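Putative enoyl-CoA hydratase (Streptomyces avermitilis, PDB 3GKB) probably acts on acyl-CoA thioesters as a crotonase-like enzyme of the enoyl-CoA hydratase/isomerase family, its exact substrate and reaction being unknown. Local coordinates at residues Thr10-Ser15 with Ile23-Pro28; Ala134-Gly139 with Leu193-Leu198; Gly148-Gly153 with Asn237-Ala242; Gly161-Asn166 with Tyr186-Arg191. All coordinates share one frame; numbering follows the deposited sequence.

Contact 1 of 4, residues Thr10-Ser15 with Ile23-Pro28; sequences TLRVSS and ILDNPP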
loop_
_atom_site.group_PDB
_atom_site.type_symbol
_atom_site.label_atom_id
_atom_site.label_comp_id
_atom_site.label_asym_id
_atom_site.label_seq_id
_atom_site.Cartn_x
_atom_site.Cartn_y
_atom_site.Cartn_z
ATOM N N THR B 10 15.323 27.776 -17.181
ATOM C CA THR B 10 14.134 26.904 -17.113
ATOM C C THR B 10 13.479 26.842 -15.724
ATOM O O THR B 10 12.446 26.161 -15.536
ATOM C CB THR B 10 14.464 25.463 -17.506
ATOM O OG1 THR B 10 15.345 24.886 -16.528
ATOM C CG2 THR B 10 15.084 25.379 -18.912
ATOM N N LEU B 11 14.096 27.528 -14.762
ATOM C CA LEU B 11 13.621 27.540 -13.391
ATOM C C LEU B 11 14.182 28.757 -12.658
ATOM O O LEU B 11 15.118 29.421 -13.145
ATOM C CB LEU B 11 14.002 26.230 -12.681
ATOM C CG LEU B 11 15.485 25.881 -12.532
ATOM C CD1 LEU B 11 16.005 26.518 -11.259
ATOM C CD2 LEU B 11 15.745 24.357 -12.508
ATOM N N ARG B 12 13.579 29.048 -11.508
ATOM C CA ARG B 12 14.068 30.062 -10.567
ATOM C C ARG B 12 14.124 29.466 -9.174
ATOM O O ARG B 12 13.279 28.646 -8.817
ATOM C CB ARG B 12 13.107 31.240 -10.527
ATOM C CG ARG B 12 13.134 32.056 -11.775
ATOM C CD ARG B 12 12.217 33.272 -11.635
ATOM N NE ARG B 12 10.797 32.927 -11.554
ATOM C CZ ARG B 12 10.074 32.479 -12.580
ATOM N NH1 ARG B 12 10.628 32.274 -13.774
ATOM N NH2 ARG B 12 8.793 32.227 -12.413
ATOM N N VAL B 13 15.115 29.886 -8.394
ATOM C CA VAL B 13 15.245 29.449 -7.033
ATOM C C VAL B 13 15.352 30.628 -6.081
ATOM O O VAL B 13 16.009 31.631 -6.385
ATOM C CB VAL B 13 16.477 28.550 -6.825
ATOM C CG1 VAL B 13 16.458 27.976 -5.418
ATOM C CG2 VAL B 13 16.511 27.454 -7.835
ATOM N N SER B 14 14.692 30.514 -4.944
ATOM C CA SER B 14 14.864 31.464 -3.861
ATOM C C SER B 14 14.784 30.724 -2.536
ATOM O O SER B 14 14.193 29.644 -2.452
ATOM C CB SER B 14 13.805 32.546 -3.930
ATOM O OG SER B 14 12.511 32.023 -3.791
ATOM N N SER B 15 15.414 31.264 -1.507
ATOM C CA SER B 15 15.396 30.597 -0.249
ATOM C C SER B 15 15.401 31.602 0.882
ATOM O O SER B 15 15.991 32.683 0.783
ATOM C CB SER B 15 16.565 29.617 -0.135
ATOM O OG SER B 15 17.775 30.311 0.013
ATOM N N ILE B 23 10.908 27.007 -8.683
ATOM C CA ILE B 23 9.741 27.230 -9.518
ATOM C C ILE B 23 10.141 26.898 -10.942
ATOM O O ILE B 23 11.043 27.531 -11.515
ATOM C CB ILE B 23 9.252 28.707 -9.458
ATOM C CG1 ILE B 23 8.957 29.113 -7.999
ATOM C CG2 ILE B 23 8.008 28.876 -10.357
ATOM C CD1 ILE B 23 8.756 30.624 -7.782
ATOM N N LEU B 24 9.453 25.916 -11.516
ATOM C CA LEU B 24 9.740 25.402 -12.833
ATOM C C LEU B 24 8.998 26.256 -13.877
ATOM O O LEU B 24 7.798 26.485 -13.746
ATOM C CB LEU B 24 9.331 23.922 -12.913
ATOM C CG LEU B 24 9.997 23.009 -11.859
ATOM C CD1 LEU B 24 9.154 21.763 -11.571
ATOM C CD2 LEU B 24 11.360 22.608 -12.313
ATOM N N ASP B 25 9.738 26.776 -14.861
ATOM C CA ASP B 25 9.215 27.782 -15.805
ATOM C C ASP B 25 9.945 27.679 -17.143
ATOM O O ASP B 25 11.008 28.307 -17.356
ATOM C CB ASP B 25 9.329 29.188 -15.204
ATOM C CG ASP B 25 8.540 30.257 -15.982
ATOM O OD1 ASP B 25 7.951 29.957 -17.043
ATOM O OD2 ASP B 25 8.474 31.421 -15.486
ATOM N N ASN B 26 9.406 26.825 -18.018
ATOM C CA ASN B 26 10.001 26.549 -19.323
ATOM C C ASN B 26 8.898 26.540 -20.372
ATOM O O ASN B 26 8.439 25.480 -20.796
ATOM C CB ASN B 26 10.758 25.219 -19.315
ATOM C CG ASN B 26 11.440 24.936 -20.604
ATOM O OD1 ASN B 26 11.972 25.843 -21.235
ATOM N ND2 ASN B 26 11.477 23.663 -20.999
ATOM N N PRO B 27 8.467 27.732 -20.810
ATOM C CA PRO B 27 7.390 27.833 -21.792
ATOM C C PRO B 27 7.629 27.029 -23.069
ATOM O O PRO B 27 8.772 26.830 -23.471
ATOM C CB PRO B 27 7.354 29.325 -22.114
ATOM C CG PRO B 27 7.916 29.982 -20.968
ATOM C CD PRO B 27 8.946 29.061 -20.396
ATOM N N PRO B 28 6.549 26.593 -23.739
ATOM C CA PRO B 28 5.134 26.835 -23.425
ATOM C C PRO B 28 4.422 25.826 -22.508
ATOM O O PRO B 28 3.319 26.110 -22.056
ATOM C CB PRO B 28 4.480 26.833 -24.811
ATOM C CG PRO B 28 5.335 25.895 -25.612
ATOM C CD PRO B 28 6.724 25.961 -25.056
#

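Contact 2 of 4, residues Ala134-Gly139 with Leu193-Leu198; sequences AAETAG and LPADEL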
loop_
_atom_site.group_PDB
_atom_site.type_symbol
_atom_site.label_atom_id
_atom_site.label_comp_id
_atom_site.label_asym_id
_atom_site.label_seq_id
_atom_site.Cartn_x
_atom_site.Cartn_y
_atom_site.Cartn_z
ATOM N N ALA B 134 -3.652 19.400 -6.042
ATOM C CA ALA B 134 -4.954 20.081 -6.097
ATOM C C ALA B 134 -6.046 19.104 -6.617
ATOM O O ALA B 134 -5.978 18.608 -7.764
ATOM C CB ALA B 134 -4.857 21.291 -7.027
ATOM N N ALA B 135 -7.057 18.878 -5.787
ATOM C CA ALA B 135 -8.113 17.901 -6.092
ATOM C C ALA B 135 -8.786 18.202 -7.428
ATOM O O ALA B 135 -9.028 17.293 -8.233
ATOM C CB ALA B 135 -9.143 17.863 -4.931
ATOM N N GLU B 136 -9.028 19.473 -7.704
ATOM C CA GLU B 136 -9.829 19.874 -8.871
ATOM C C GLU B 136 -9.078 19.911 -10.178
ATOM O O GLU B 136 -9.686 19.761 -11.227
ATOM C CB GLU B 136 -10.439 21.280 -8.664
ATOM C CG GLU B 136 -11.482 21.377 -7.549
ATOM C CD GLU B 136 -10.883 21.781 -6.205
ATOM O OE1 GLU B 136 -9.705 21.456 -5.959
ATOM O OE2 GLU B 136 -11.592 22.413 -5.386
ATOM N N THR B 137 -7.768 20.163 -10.126
ATOM C CA THR B 137 -7.001 20.529 -11.299
ATOM C C THR B 137 -5.823 19.598 -11.615
ATOM O O THR B 137 -5.415 19.503 -12.757
ATOM C CB THR B 137 -6.480 21.983 -11.161
ATOM O OG1 THR B 137 -5.755 22.114 -9.945
ATOM C CG2 THR B 137 -7.657 22.979 -11.108
ATOM N N ALA B 138 -5.275 18.909 -10.620
ATOM C CA ALA B 138 -4.049 18.171 -10.831
ATOM C C ALA B 138 -4.305 16.894 -11.611
ATOM O O ALA B 138 -5.389 16.308 -11.551
ATOM C CB ALA B 138 -3.407 17.830 -9.516
ATOM N N GLY B 139 -3.278 16.429 -12.291
ATOM C CA GLY B 139 -3.330 15.137 -12.959
ATOM C C GLY B 139 -1.949 14.509 -13.101
ATOM O O GLY B 139 -0.963 15.204 -13.262
ATOM N N LEU B 193 -5.797 17.801 -1.952
ATOM C CA LEU B 193 -6.343 18.900 -1.154
ATOM C C LEU B 193 -7.089 19.874 -2.054
ATOM O O LEU B 193 -6.806 19.956 -3.230
ATOM C CB LEU B 193 -5.197 19.629 -0.433
ATOM C CG LEU B 193 -4.502 18.739 0.610
ATOM C CD1 LEU B 193 -3.094 19.199 0.861
ATOM C CD2 LEU B 193 -5.356 18.645 1.891
ATOM N N PRO B 194 -8.039 20.644 -1.507
ATOM C CA PRO B 194 -8.700 21.654 -2.364
ATOM C C PRO B 194 -7.723 22.635 -3.030
ATOM O O PRO B 194 -6.791 23.097 -2.377
ATOM C CB PRO B 194 -9.623 22.389 -1.381
ATOM C CG PRO B 194 -9.870 21.420 -0.302
ATOM C CD PRO B 194 -8.596 20.632 -0.144
ATOM N N ALA B 195 -7.916 22.913 -4.321
ATOM C CA ALA B 195 -7.041 23.794 -5.086
ATOM C C ALA B 195 -6.834 25.138 -4.375
ATOM O O ALA B 195 -5.731 25.657 -4.323
ATOM C CB ALA B 195 -7.584 24.010 -6.502
ATOM N N ASP B 196 -7.903 25.687 -3.816
ATOM C CA ASP B 196 -7.813 27.002 -3.167
ATOM C C ASP B 196 -7.121 26.980 -1.800
ATOM O O ASP B 196 -6.834 28.063 -1.250
ATOM C CB ASP B 196 -9.198 27.619 -3.012
ATOM C CG ASP B 196 -9.798 28.053 -4.325
ATOM O OD1 ASP B 196 -9.060 28.372 -5.279
ATOM O OD2 ASP B 196 -11.045 28.076 -4.408
ATOM N N GLU B 197 -6.869 25.783 -1.255
ATOM C CA GLU B 197 -6.156 25.611 0.025
ATOM C C GLU B 197 -4.722 25.085 -0.126
ATOM O O GLU B 197 -3.951 25.089 0.828
ATOM C CB GLU B 197 -6.918 24.650 0.932
ATOM C CG GLU B 197 -8.273 25.199 1.399
ATOM C CD GLU B 197 -9.174 24.144 2.036
ATOM O OE1 GLU B 197 -8.690 23.086 2.447
ATOM O OE2 GLU B 197 -10.399 24.376 2.100
ATOM N N LEU B 198 -4.371 24.630 -1.317
ATOM C CA LEU B 198 -3.122 23.916 -1.508
ATOM C C LEU B 198 -1.870 24.748 -1.220
ATOM O O LEU B 198 -0.921 24.251 -0.611
ATOM C CB LEU B 198 -3.068 23.364 -2.933
ATOM C CG LEU B 198 -1.797 22.595 -3.278
ATOM C CD1 LEU B 198 -1.675 21.374 -2.403
ATOM C CD2 LEU B 198 -1.745 22.295 -4.797
HETATM O O HOH W 1 -10.581 24.501 -4.035
#

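Contact 3 of 4, residues Gly148-Gly153 with Asn237-Ala242; sequences GIIPGG and NDAWAA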
loop_
_atom_site.group_PDB
_atom_site.type_symbol
_atom_site.label_atom_id
_atom_site.label_comp_id
_atom_site.label_asym_id
_atom_site.label_seq_id
_atom_site.Cartn_x
_atom_site.Cartn_y
_atom_site.Cartn_z
ATOM N N GLY B 148 4.943 4.271 -27.537
ATOM C CA GLY B 148 5.558 3.014 -27.924
ATOM C C GLY B 148 6.731 2.599 -27.074
ATOM O O GLY B 148 7.527 1.754 -27.483
ATOM N N ILE B 149 6.826 3.190 -25.877
ATOM C CA ILE B 149 7.909 2.899 -24.940
ATOM C C ILE B 149 7.306 2.593 -23.565
ATOM O O ILE B 149 6.100 2.295 -23.460
ATOM C CB ILE B 149 8.986 4.025 -24.951
ATOM C CG1 ILE B 149 8.415 5.372 -24.475
ATOM C CG2 ILE B 149 9.557 4.186 -26.384
ATOM C CD1 ILE B 149 9.489 6.448 -24.167
ATOM N N ILE B 150 8.139 2.524 -22.538
ATOM C CA ILE B 150 7.666 2.453 -21.165
ATOM C C ILE B 150 8.394 3.556 -20.386
ATOM O O ILE B 150 9.318 4.167 -20.906
ATOM C CB ILE B 150 7.881 1.043 -20.520
ATOM C CG1 ILE B 150 9.369 0.588 -20.570
ATOM C CG2 ILE B 150 7.006 -0.009 -21.199
ATOM C CD1 ILE B 150 9.775 -0.279 -19.415
ATOM N N PRO B 151 7.979 3.820 -19.146
ATOM C CA PRO B 151 8.775 4.778 -18.378
ATOM C C PRO B 151 10.211 4.306 -18.215
ATOM O O PRO B 151 10.445 3.160 -17.884
ATOM C CB PRO B 151 8.042 4.837 -17.038
ATOM C CG PRO B 151 6.656 4.416 -17.344
ATOM C CD PRO B 151 6.745 3.433 -18.446
ATOM N N GLY B 152 11.162 5.174 -18.530
ATOM C CA GLY B 152 12.563 4.887 -18.422
ATOM C C GLY B 152 13.310 5.793 -17.470
ATOM O O GLY B 152 14.542 5.750 -17.417
ATOM N N GLY B 153 12.575 6.562 -16.686
ATOM C CA GLY B 153 13.140 7.466 -15.722
ATOM C C GLY B 153 12.869 7.104 -14.262
ATOM O O GLY B 153 12.956 7.978 -13.392
ATOM N N ASN B 237 15.566 -0.078 -17.151
ATOM C CA ASN B 237 16.422 0.421 -18.204
ATOM C C ASN B 237 16.537 -0.541 -19.387
ATOM O O ASN B 237 16.470 -0.111 -20.560
ATOM C CB ASN B 237 17.819 0.730 -17.676
ATOM C CG ASN B 237 18.737 1.162 -18.770
ATOM O OD1 ASN B 237 18.593 2.258 -19.324
ATOM N ND2 ASN B 237 19.607 0.249 -19.195
ATOM N N ASP B 238 16.710 -1.827 -19.085
ATOM C CA ASP B 238 16.874 -2.849 -20.123
ATOM C C ASP B 238 15.586 -2.976 -20.949
ATOM O O ASP B 238 15.616 -3.096 -22.185
ATOM C CB ASP B 238 17.222 -4.205 -19.499
ATOM C CG ASP B 238 18.632 -4.247 -18.944
ATOM O OD1 ASP B 238 19.460 -3.398 -19.339
ATOM O OD2 ASP B 238 18.918 -5.111 -18.095
ATOM N N ALA B 239 14.457 -2.985 -20.252
ATOM C CA ALA B 239 13.163 -3.118 -20.908
ATOM C C ALA B 239 12.869 -1.889 -21.762
ATOM O O ALA B 239 12.400 -2.016 -22.889
ATOM C CB ALA B 239 12.047 -3.340 -19.859
ATOM N N TRP B 240 13.179 -0.705 -21.224
ATOM C CA TRP B 240 12.941 0.557 -21.902
ATOM C C TRP B 240 13.831 0.691 -23.139
ATOM O O TRP B 240 13.347 1.016 -24.225
ATOM C CB TRP B 240 13.201 1.691 -20.926
ATOM C CG TRP B 240 13.332 3.086 -21.475
ATOM C CD1 TRP B 240 12.319 3.972 -21.801
ATOM C CD2 TRP B 240 14.551 3.778 -21.687
ATOM N NE1 TRP B 240 12.853 5.174 -22.183
ATOM C CE2 TRP B 240 14.223 5.083 -22.118
ATOM C CE3 TRP B 240 15.901 3.436 -21.515
ATOM C CZ2 TRP B 240 15.194 6.025 -22.427
ATOM C CZ3 TRP B 240 16.872 4.380 -21.814
ATOM C CH2 TRP B 240 16.516 5.651 -22.278
ATOM N N ALA B 241 15.111 0.383 -22.978
ATOM C CA ALA B 241 16.052 0.407 -24.117
ATOM C C ALA B 241 15.569 -0.461 -25.263
ATOM O O ALA B 241 15.649 -0.051 -26.415
ATOM C CB ALA B 241 17.460 -0.035 -23.695
ATOM N N ALA B 242 15.020 -1.630 -24.938
ATOM C CA ALA B 242 14.568 -2.573 -25.942
ATOM C C ALA B 242 13.405 -2.028 -26.780
ATOM O O ALA B 242 13.306 -2.373 -27.959
ATOM C CB ALA B 242 14.179 -3.940 -25.305
#

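Contact 4 of 4, residues Gly161-Asn166 with Tyr186-Arg191; sequences GRVGRN and YGWINR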
loop_
_atom_site.group_PDB
_atom_site.type_symbol
_atom_site.label_atom_id
_atom_site.label_comp_id
_atom_site.label_asym_id
_atom_site.label_seq_id
_atom_site.Cartn_x
_atom_site.Cartn_y
_atom_site.Cartn_z
ATOM N N GLY B 161 6.779 0.613 -5.886
ATOM C CA GLY B 161 6.986 0.829 -4.453
ATOM C C GLY B 161 5.835 1.555 -3.797
ATOM O O GLY B 161 5.427 1.171 -2.702
ATOM N N ARG B 162 5.264 2.557 -4.469
ATOM C CA ARG B 162 4.218 3.378 -3.857
ATOM C C ARG B 162 2.806 2.826 -3.995
ATOM O O ARG B 162 2.000 3.007 -3.081
ATOM C CB ARG B 162 4.253 4.783 -4.411
ATOM C CG ARG B 162 5.536 5.555 -3.978
ATOM C CD ARG B 162 5.460 7.044 -4.318
ATOM N NE ARG B 162 4.578 7.769 -3.405
ATOM C CZ ARG B 162 4.685 9.057 -3.112
ATOM N NH1 ARG B 162 5.648 9.787 -3.663
ATOM N NH2 ARG B 162 3.825 9.628 -2.249
ATOM N N VAL B 163 2.501 2.184 -5.125
ATOM C CA VAL B 163 1.146 1.737 -5.390
ATOM C C VAL B 163 1.012 0.204 -5.491
ATOM O O VAL B 163 -0.097 -0.293 -5.492
ATOM C CB VAL B 163 0.504 2.473 -6.612
ATOM C CG1 VAL B 163 0.786 4.001 -6.540
ATOM C CG2 VAL B 163 0.920 1.868 -7.969
ATOM N N GLY B 164 2.136 -0.518 -5.574
ATOM C CA GLY B 164 2.113 -1.991 -5.780
ATOM C C GLY B 164 2.108 -2.366 -7.253
ATOM O O GLY B 164 1.680 -1.582 -8.120
ATOM N N ARG B 165 2.573 -3.581 -7.554
ATOM C CA ARG B 165 2.676 -4.019 -8.955
ATOM C C ARG B 165 1.352 -3.934 -9.749
ATOM O O ARG B 165 1.371 -3.526 -10.919
ATOM C CB ARG B 165 3.225 -5.438 -9.036
ATOM C CG ARG B 165 3.251 -6.015 -10.481
ATOM C CD ARG B 165 3.907 -7.375 -10.543
ATOM N NE ARG B 165 3.595 -8.033 -11.804
ATOM C CZ ARG B 165 2.415 -8.593 -12.080
ATOM N NH1 ARG B 165 1.431 -8.599 -11.179
ATOM N NH2 ARG B 165 2.215 -9.160 -13.263
ATOM N N ASN B 166 0.232 -4.360 -9.137
ATOM C CA ASN B 166 -1.033 -4.434 -9.858
ATOM C C ASN B 166 -1.468 -3.067 -10.373
ATOM O O ASN B 166 -1.837 -2.909 -11.532
ATOM C CB ASN B 166 -2.123 -5.032 -8.989
ATOM C CG ASN B 166 -1.837 -6.464 -8.606
ATOM O OD1 ASN B 166 -1.447 -6.736 -7.479
ATOM N ND2 ASN B 166 -2.019 -7.395 -9.553
ATOM N N TYR B 186 -4.374 5.619 -4.329
ATOM C CA TYR B 186 -3.376 4.622 -4.749
ATOM C C TYR B 186 -2.060 4.737 -3.961
ATOM O O TYR B 186 -1.341 3.761 -3.821
ATOM C CB TYR B 186 -3.086 4.742 -6.252
ATOM C CG TYR B 186 -4.077 4.046 -7.188
ATOM C CD1 TYR B 186 -5.406 3.790 -6.818
ATOM C CD2 TYR B 186 -3.680 3.659 -8.449
ATOM C CE1 TYR B 186 -6.259 3.161 -7.681
ATOM C CE2 TYR B 186 -4.533 3.033 -9.310
ATOM C CZ TYR B 186 -5.830 2.778 -8.922
ATOM O OH TYR B 186 -6.688 2.119 -9.780
ATOM N N GLY B 187 -1.738 5.929 -3.468
ATOM C CA GLY B 187 -0.516 6.168 -2.746
ATOM C C GLY B 187 0.599 6.713 -3.632
ATOM O O GLY B 187 1.738 6.812 -3.177
ATOM N N TRP B 188 0.256 7.089 -4.869
ATOM C CA TRP B 188 1.205 7.690 -5.841
ATOM C C TRP B 188 1.667 9.063 -5.352
ATOM O O TRP B 188 2.825 9.459 -5.543
ATOM C CB TRP B 188 0.515 7.822 -7.189
ATOM C CG TRP B 188 1.371 7.993 -8.403
ATOM C CD1 TRP B 188 2.734 8.137 -8.465
ATOM C CD2 TRP B 188 0.905 8.058 -9.750
ATOM N NE1 TRP B 188 3.134 8.269 -9.776
ATOM C CE2 TRP B 188 2.031 8.203 -10.584
ATOM C CE3 TRP B 188 -0.356 7.964 -10.338
ATOM C CZ2 TRP B 188 1.929 8.271 -11.974
ATOM C CZ3 TRP B 188 -0.455 8.042 -11.724
ATOM C CH2 TRP B 188 0.677 8.211 -12.515
ATOM N N ILE B 189 0.759 9.770 -4.699
ATOM C CA ILE B 189 1.089 11.007 -3.990
ATOM C C ILE B 189 0.585 10.918 -2.558
ATOM O O ILE B 189 -0.178 10.006 -2.204
ATOM C CB ILE B 189 0.467 12.254 -4.668
ATOM C CG1 ILE B 189 -1.068 12.169 -4.630
ATOM C CG2 ILE B 189 0.993 12.405 -6.073
ATOM C CD1 ILE B 189 -1.790 13.366 -5.265
ATOM N N ASN B 190 0.956 11.879 -1.718
ATOM C CA ASN B 190 0.606 11.799 -0.308
ATOM C C ASN B 190 -0.855 12.162 -0.053
ATOM O O ASN B 190 -1.552 11.473 0.713
ATOM C CB ASN B 190 1.501 12.703 0.555
ATOM C CG ASN B 190 2.933 12.223 0.602
ATOM O OD1 ASN B 190 3.593 12.104 -0.428
ATOM N ND2 ASN B 190 3.430 11.953 1.814
ATOM N N ARG B 191 -1.321 13.231 -0.683
ATOM C CA ARG B 191 -2.653 13.774 -0.381
ATOM C C ARG B 191 -3.163 14.644 -1.497
ATOM O O ARG B 191 -2.380 15.324 -2.129
ATOM C CB ARG B 191 -2.624 14.583 0.922
ATOM C CG ARG B 191 -3.978 14.661 1.655
ATOM C CD ARG B 191 -4.082 13.501 2.624
ATOM N NE ARG B 191 -3.099 13.625 3.695
ATOM C CZ ARG B 191 -3.200 14.408 4.759
ATOM N NH1 ARG B 191 -4.297 15.143 4.990
ATOM N NH2 ARG B 191 -2.203 14.436 5.626
HETATM O O HOH W 2 2.405 7.793 -0.612
HETATM O O HOH W 3 -2.196 0.763 -3.889
#

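Contact 1 of 4, residues Thr10-Ser15 with Ile23-Pro28
Arg-12 and Ile-23 form an antiparallel hydrogen-bonded pair, their amides and carbonyls exchanging two bonds of 3.0 Å (Arg-12 N to Ile-23 O) and 2.9 Å (Ile-23 N to Arg-12 O), while Leu-11 and Leu-24 make the next, non-hydrogen-bonded pair. Past the end of the strand the ladder gains one more rung: Asp-25 N donates to Thr-10 O at 2.9 Å, approaching from above the carbonyl plane. On the face that carries Arg-12 and Ile-23, the arginine bends at chi3 (-67°) and brings its guanidinium back across the hairpin to Asp-25. Arg-12 NH1 and NH2 both grip Asp-25 OD2 end-on, NH1 at 2.9 Å. The carboxylate oxygen lies in the guanidinium plane, yet the two flat groups stand 79° apart, with the nitrogens arriving on the anti side of OD2 from opposite faces of the carboxylate. NH2 also rests near Ile-23 CG2. Leu-11 and Leu-24 occupy the other face, where Leu-11 packs on Val-43 of helix 34-48. At the open end Thr-10 and Asn-26 lie side by side, CG2 of the threonine 3.9 Å from Asn-26 OD1; Thr-10 OG1 bonds to Glu-39, and Asn-26 ND2 to Val-31 O. The edge hairpin of the crotonase sheet thus has an apolar inner face and, on its outer one, an ion pair that ties the first strand to the loop leaving the second.

Contact 2 of 4, residues Ala134-Gly139 with Leu193-Leu198
The carboxylate of Glu-136 is the flat group that carries this contact: Ala-195 N donates to its OE1 at 2.8 Å, on the syn side and 25° out of the carboxylate plane. On the other oxygen, Glu-136 OE2 accepts a hydrogen bond from a water at 2.7 Å, and that water in turn takes the amide of Asp-196. One carboxylate therefore serves two successive amides, those of Ala-195 and Asp-196, one directly and one through water, where the chain passes into helix 195-210, a setting that would probably suit a negative charge. A sharp bend in the glutamate chain at chi2 (93°) turns the carboxylate toward the helix, and OE1 also comes within 3.4 Å of Ala-195 CB. Next to this polar link the backbones meet as a short parallel bridge. Ala-135 N donates to Leu-193 O at 2.8 Å, and Ala-134 CA adds a C-H contact to the same oxygen at 3.4 Å. The methyl of Ala-134 packs against Ala-195 CB at 3.9 Å and is touched by Leu-198, whose CG stands opposite the backbone N (chi1 180°), which brings CD2 to the N and CB of Ala-134. Leu-198 continues onto Phe-132 and Lys-112, and Thr-137 OG1 bonds to Ala-114 O. The contact thus joins the last two parallel strands of the six-stranded sheet, 130-134 and the outermost 191-193, at the point where the first turns toward strand 139-141 and the second passes into helix 195-210.

Contact 3 of 4, residues Gly148-Gly153 with Asn237-Ala242
The glycine-rich loop that leads from strand 139-141 into helix 155-163 is here covered by helix 230-243, through Trp-240 lying on Gly-152. The glycine CA sits over one face of the indole, 3.6 Å from the centroid of the five-membered ring and 15° off its normal, a CH-pi contact. Gly-152 has no side chain, and its bare CA lies directly on the ring. At the rim of the same ring Ile-150 O approaches Trp-240 CD1 to 3.1 Å, near the ring plane. The indole reaches the loop because its CG lies opposite the backbone N (chi1 166°). Ile-149 runs alongside it, Ile-149 CD1 4.1 Å from Trp-240 NE1, whereas Ile-150 slants across the base of the tryptophan side chain: its CG1 meets Trp-240 CB at 4.0 Å and its CD1 touches Ala-239 CB at 3.8 Å. Phe-244 stacks edge-to-face with the tryptophan, and Ile-150 extends the packing to Ala-219 of a second subunit. Polar tethering comes from around the pair, Asn-93 ND2 bonding to Gly-152 O and to Asn-237 OD1. Across the contact itself, adhesion is mainly apolar and aromatic, with one carbonyl oxygen at the ring edge, so its fit depends on shape: a bare glycine backbone against a flat ring.

Contact 4 of 4, residues Gly161-Asn166 with Tyr186-Arg191
Gly-187 O is gripped twice, by Arg-162 NE at 3.0 Å and by a water at 2.8 Å that also accepts from Arg-162 NH2. The NE bond lies in the carbonyl plane but is bent, with an N-H...O angle of 141°. Arg-162 NH2 donates to Asn-190 OD1 at 3.1 Å, the oxygen near the guanidinium plane but the donor well above the amide carbonyl plane, the two flat groups standing 88° apart; OD1 also takes the amide of Ala-131. Trp-188 O lies 3.1 Å above the centre of the guanidinium, over its face and not bonded, a position in which it would probably favour the positive charge. The arginine bends at chi3 (75°) to lay the group along the loop, and NH1 goes on to Ala-126 O. Beside it Val-163 CG1 touches the CB atoms of both Tyr-186, at 4.0 Å, and Trp-188, at 3.9 Å. Tyr-186 OH bonds to Glu-170 and to Arg-191 of a second subunit, while Asn-190 and Arg-191 reach a third. What Arg-162 and Val-163 pack against is a Schellman motif: Gly-187, with positive phi, ends helix 180-186 as its C-prime residue, and the chain then enters strand 191-193 at the trimer interface.

How the contacts relate
Contact 1 closes early in the chain, in the hairpin at one edge of the six-stranded sheet; contact 2 lies at the other edge, their centres 21 Å apart. Contacts 2 and 4 adjoin in sequence, being the two ends of strand 191-193, with centres 18 Å apart; contact 4 is nested inside the loops closed by both contact 2 and contact 3, whereas contacts 2 and 3 alternate along the chain. Contact 3, 20 Å from contact 4 and 28 Å from contact 1, sits across the chain's centre from contacts 1 and 2. Contacts 3 and 4 both touch a second subunit, so these two lie where subunits meet, whereas no other chain touches contacts 1 and 2.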